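Local coordinates for beta-glycosidase (Bacteroides caccae, PDB 6T2R), which probably acts as a family 16 glycoside hydrolase, an endo-acting O-glycanase of the gut microbiota that helps to start mucin breakdown, at residues Asn178-Tyr190 / Leu199-Tyr211. Sequence-based numbering, arbitrary orientation.
Sequences NTIPINPEDFNVY and LVFHVNGKRNFVY
V203, branched and suited to a buried strand, meets Y190 as its antiparallel, non-hydrogen-bonded partner. Its CG2 lies 3.9 Å from Y190 CD1 and presses on I180 CG2, while CG1 reaches I182 CG2. N204, just past the strand, takes the left-handed conformation, well tolerated by asparagine, of the first inner position in the V203-K206 type I' turn. With CG beside its backbone N (chi1 -55°), its amide is gripped at both ends: OD1 accepts from V189 N at 2.7 Å, and ND2 gives a nearly straight bond to a lone pair of N188 OD1 at 3.1 Å. G205 takes the second, where positive phi (82°) would jam a CB against N204 O; a water joins its N to V189 O. K206 lays its aliphatic CG against I180 CD1. The N208 amide, extended by an anti chi1 (-177°), links strands that share no backbone hydrogen bond: ND2 donates to N178 O, 2.9 Å away and above the carbonyl plane, while OD1 accepts from N178 ND2. F209 turns one ring face to N178 N. Strand 187-195 lies between strands 198-203 and 108-116, 206-212 completes a hairpin with 198-203, and 177-181 pairs with 155-161, whose Q158 OE1 also accepts a hydrogen bond from N208 ND2.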
# COMPACT_ATOMS: atom_id res chain seq x y z
N ASN A 178 -6.72 -12.77 -0.40
CA ASN A 178 -7.22 -13.45 0.81
C ASN A 178 -7.32 -12.43 1.94
O ASN A 178 -6.48 -11.52 2.02
CB ASN A 178 -6.32 -14.64 1.17
CG ASN A 178 -7.04 -15.66 2.01
OD1 ASN A 178 -8.16 -16.00 1.70
ND2 ASN A 178 -6.42 -16.15 3.07
N THR A 179 -8.27 -12.64 2.84
CA THR A 179 -8.44 -11.85 4.08
C THR A 179 -7.78 -12.57 5.24
O THR A 179 -7.57 -13.77 5.18
CB THR A 179 -9.91 -11.58 4.41
OG1 THR A 179 -10.45 -12.86 4.70
CG2 THR A 179 -10.66 -10.90 3.30
N ILE A 180 -7.38 -11.79 6.23
CA ILE A 180 -6.80 -12.26 7.50
C ILE A 180 -7.24 -11.29 8.59
O ILE A 180 -7.44 -10.09 8.34
CB ILE A 180 -5.27 -12.40 7.36
CG1 ILE A 180 -4.65 -13.01 8.61
CG2 ILE A 180 -4.60 -11.09 6.97
CD1 ILE A 180 -3.37 -13.75 8.36
N PRO A 181 -7.57 -11.79 9.79
CA PRO A 181 -7.99 -10.92 10.88
C PRO A 181 -6.83 -10.03 11.33
O PRO A 181 -5.67 -10.47 11.21
CB PRO A 181 -8.42 -11.86 12.03
CG PRO A 181 -8.57 -13.24 11.37
CD PRO A 181 -7.64 -13.21 10.16
N ILE A 182 -7.19 -8.88 11.89
CA ILE A 182 -6.26 -7.93 12.56
C ILE A 182 -6.76 -7.61 13.97
O ILE A 182 -7.91 -7.92 14.30
CB ILE A 182 -6.11 -6.65 11.71
CG1 ILE A 182 -7.43 -5.90 11.58
CG2 ILE A 182 -5.52 -6.97 10.33
CD1 ILE A 182 -7.25 -4.47 11.15
N ASN A 183 -5.90 -6.99 14.77
CA ASN A 183 -6.29 -6.31 16.03
C ASN A 183 -6.69 -4.90 15.63
O ASN A 183 -5.83 -4.05 15.47
CB ASN A 183 -5.15 -6.34 17.04
CG ASN A 183 -4.66 -7.74 17.29
OD1 ASN A 183 -3.49 -8.05 17.05
ND2 ASN A 183 -5.56 -8.62 17.68
N PRO A 184 -7.98 -4.62 15.40
CA PRO A 184 -8.40 -3.41 14.69
C PRO A 184 -8.12 -2.09 15.44
O PRO A 184 -8.01 -1.05 14.79
CB PRO A 184 -9.92 -3.61 14.45
CG PRO A 184 -10.35 -4.58 15.52
CD PRO A 184 -9.12 -5.46 15.81
N GLU A 185 -7.99 -2.17 16.76
CA GLU A 185 -7.75 -0.98 17.62
C GLU A 185 -6.23 -0.83 17.85
O GLU A 185 -5.84 0.20 18.37
CB GLU A 185 -8.58 -1.06 18.92
CG GLU A 185 -10.12 -1.19 18.75
CD GLU A 185 -10.88 -0.45 17.63
OE1 GLU A 185 -10.60 0.74 17.33
OE2 GLU A 185 -11.81 -1.06 17.03
N ASP A 186 -5.40 -1.78 17.41
CA ASP A 186 -3.93 -1.74 17.64
C ASP A 186 -3.14 -1.45 16.36
O ASP A 186 -3.69 -1.52 15.24
CB ASP A 186 -3.42 -3.08 18.21
CG ASP A 186 -4.05 -3.46 19.54
OD1 ASP A 186 -4.65 -2.59 20.15
OD2 ASP A 186 -3.96 -4.63 19.94
N PHE A 187 -1.84 -1.21 16.52
CA PHE A 187 -0.88 -1.25 15.41
C PHE A 187 -0.79 -2.69 14.91
O PHE A 187 -0.83 -3.65 15.71
CB PHE A 187 0.51 -0.75 15.80
CG PHE A 187 0.61 0.75 15.92
CD1 PHE A 187 0.83 1.54 14.79
CD2 PHE A 187 0.53 1.38 17.16
CE1 PHE A 187 0.90 2.92 14.89
CE2 PHE A 187 0.64 2.76 17.24
CZ PHE A 187 0.79 3.53 16.11
N ASN A 188 -0.69 -2.85 13.60
CA ASN A 188 -0.44 -4.16 12.97
C ASN A 188 0.65 -3.93 11.94
O ASN A 188 0.77 -2.78 11.45
CB ASN A 188 -1.72 -4.70 12.37
CG ASN A 188 -2.83 -4.90 13.38
OD1 ASN A 188 -2.92 -5.97 13.97
ND2 ASN A 188 -3.72 -3.93 13.55
N VAL A 189 1.40 -4.96 11.61
CA VAL A 189 2.48 -4.88 10.58
C VAL A 189 2.02 -5.60 9.30
O VAL A 189 1.92 -6.83 9.33
CB VAL A 189 3.78 -5.48 11.11
CG1 VAL A 189 4.90 -5.35 10.08
CG2 VAL A 189 4.18 -4.83 12.44
N TYR A 190 1.79 -4.84 8.23
CA TYR A 190 1.40 -5.34 6.89
C TYR A 190 2.65 -5.52 6.05
O TYR A 190 3.45 -4.56 5.95
CB TYR A 190 0.34 -4.40 6.29
CG TYR A 190 -0.83 -4.19 7.23
CD1 TYR A 190 -1.83 -5.13 7.33
CD2 TYR A 190 -0.89 -3.08 8.07
CE1 TYR A 190 -2.89 -4.97 8.20
CE2 TYR A 190 -1.94 -2.90 8.96
CZ TYR A 190 -2.95 -3.84 9.01
OH TYR A 190 -4.00 -3.67 9.86
N LEU A 199 4.88 -14.22 -4.57
CA LEU A 199 4.73 -13.18 -3.54
C LEU A 199 4.18 -13.86 -2.29
O LEU A 199 3.32 -14.72 -2.45
CB LEU A 199 3.79 -12.07 -4.02
CG LEU A 199 4.12 -11.38 -5.35
CD1 LEU A 199 3.16 -10.19 -5.56
CD2 LEU A 199 5.58 -10.94 -5.43
N VAL A 200 4.65 -13.48 -1.10
CA VAL A 200 4.13 -14.00 0.20
C VAL A 200 3.69 -12.81 1.06
O VAL A 200 4.54 -11.95 1.33
CB VAL A 200 5.17 -14.83 0.96
CG1 VAL A 200 4.54 -15.42 2.22
CG2 VAL A 200 5.81 -15.91 0.09
N PHE A 201 2.40 -12.80 1.44
CA PHE A 201 1.74 -11.73 2.23
C PHE A 201 1.69 -12.12 3.70
O PHE A 201 1.38 -13.28 3.99
CB PHE A 201 0.33 -11.48 1.70
CG PHE A 201 0.32 -10.83 0.33
CD1 PHE A 201 0.37 -9.45 0.18
CD2 PHE A 201 0.26 -11.61 -0.81
CE1 PHE A 201 0.36 -8.86 -1.08
CE2 PHE A 201 0.24 -11.02 -2.07
CZ PHE A 201 0.27 -9.66 -2.21
N HIS A 202 2.01 -11.18 4.58
CA HIS A 202 2.05 -11.37 6.04
C HIS A 202 1.29 -10.22 6.67
O HIS A 202 1.32 -9.11 6.12
CB HIS A 202 3.49 -11.42 6.58
CG HIS A 202 4.29 -12.57 6.08
ND1 HIS A 202 5.17 -12.44 5.02
CD2 HIS A 202 4.32 -13.87 6.46
CE1 HIS A 202 5.74 -13.62 4.80
NE2 HIS A 202 5.22 -14.52 5.66
N VAL A 203 0.59 -10.53 7.75
CA VAL A 203 0.11 -9.57 8.78
C VAL A 203 0.70 -10.02 10.12
O VAL A 203 0.55 -11.22 10.45
CB VAL A 203 -1.43 -9.52 8.77
CG1 VAL A 203 -1.95 -8.65 9.88
CG2 VAL A 203 -1.96 -9.05 7.43
N ASN A 204 1.39 -9.11 10.83
CA ASN A 204 2.14 -9.37 12.09
C ASN A 204 3.02 -10.62 11.96
O ASN A 204 3.08 -11.36 12.90
CB ASN A 204 1.15 -9.48 13.25
CG ASN A 204 0.29 -8.23 13.33
OD1 ASN A 204 0.80 -7.14 13.13
ND2 ASN A 204 -1.00 -8.37 13.56
N GLY A 205 3.63 -10.91 10.81
CA GLY A 205 4.53 -12.08 10.73
C GLY A 205 3.81 -13.41 10.50
O GLY A 205 4.49 -14.37 10.14
N LYS A 206 2.48 -13.44 10.58
CA LYS A 206 1.62 -14.57 10.15
C LYS A 206 1.46 -14.53 8.62
O LYS A 206 1.15 -13.47 8.07
CB LYS A 206 0.30 -14.46 10.91
CG LYS A 206 -0.72 -15.57 10.64
CD LYS A 206 -0.64 -16.81 11.53
CE LYS A 206 -0.28 -18.08 10.77
NZ LYS A 206 0.23 -19.15 11.67
N ARG A 207 1.67 -15.66 7.96
CA ARG A 207 1.46 -15.80 6.50
C ARG A 207 -0.04 -15.77 6.24
O ARG A 207 -0.75 -16.58 6.84
CB ARG A 207 2.07 -17.11 5.97
CG ARG A 207 1.63 -17.43 4.54
CD ARG A 207 2.49 -18.44 3.76
NE ARG A 207 3.11 -19.48 4.58
CZ ARG A 207 2.46 -20.51 5.11
NH1 ARG A 207 1.16 -20.66 4.91
NH2 ARG A 207 3.13 -21.39 5.84
N ASN A 208 -0.48 -14.88 5.36
CA ASN A 208 -1.88 -14.77 4.87
C ASN A 208 -2.00 -15.75 3.70
O ASN A 208 -2.79 -16.68 3.78
CB ASN A 208 -2.25 -13.34 4.46
CG ASN A 208 -3.70 -13.21 4.01
OD1 ASN A 208 -4.39 -14.21 3.94
ND2 ASN A 208 -4.16 -12.01 3.67
N PHE A 209 -1.28 -15.52 2.62
CA PHE A 209 -1.38 -16.37 1.42
C PHE A 209 -0.18 -16.10 0.54
O PHE A 209 0.56 -15.11 0.82
CB PHE A 209 -2.69 -16.14 0.67
CG PHE A 209 -2.70 -14.99 -0.31
CD1 PHE A 209 -2.81 -13.69 0.14
CD2 PHE A 209 -2.73 -15.23 -1.67
CE1 PHE A 209 -2.89 -12.65 -0.76
CE2 PHE A 209 -2.81 -14.18 -2.58
CZ PHE A 209 -2.88 -12.89 -2.12
N VAL A 210 0.00 -17.01 -0.43
CA VAL A 210 1.11 -17.01 -1.42
C VAL A 210 0.45 -16.74 -2.77
O VAL A 210 -0.54 -17.37 -3.07
CB VAL A 210 1.90 -18.34 -1.39
CG1 VAL A 210 3.01 -18.39 -2.44
CG2 VAL A 210 2.48 -18.65 -0.03
N TYR A 211 0.96 -15.81 -3.56
CA TYR A 211 0.58 -15.71 -4.98
C TYR A 211 1.72 -16.30 -5.79
O TYR A 211 2.79 -15.71 -5.84
CB TYR A 211 0.26 -14.29 -5.45
CG TYR A 211 -0.44 -14.33 -6.78
CD1 TYR A 211 -1.76 -14.72 -6.87
CD2 TYR A 211 0.25 -14.08 -7.96
CE1 TYR A 211 -2.41 -14.78 -8.09
CE2 TYR A 211 -0.37 -14.16 -9.20
CZ TYR A 211 -1.71 -14.51 -9.26
OH TYR A 211 -2.38 -14.60 -10.46
O HOH W 1 3.65 -8.84 8.71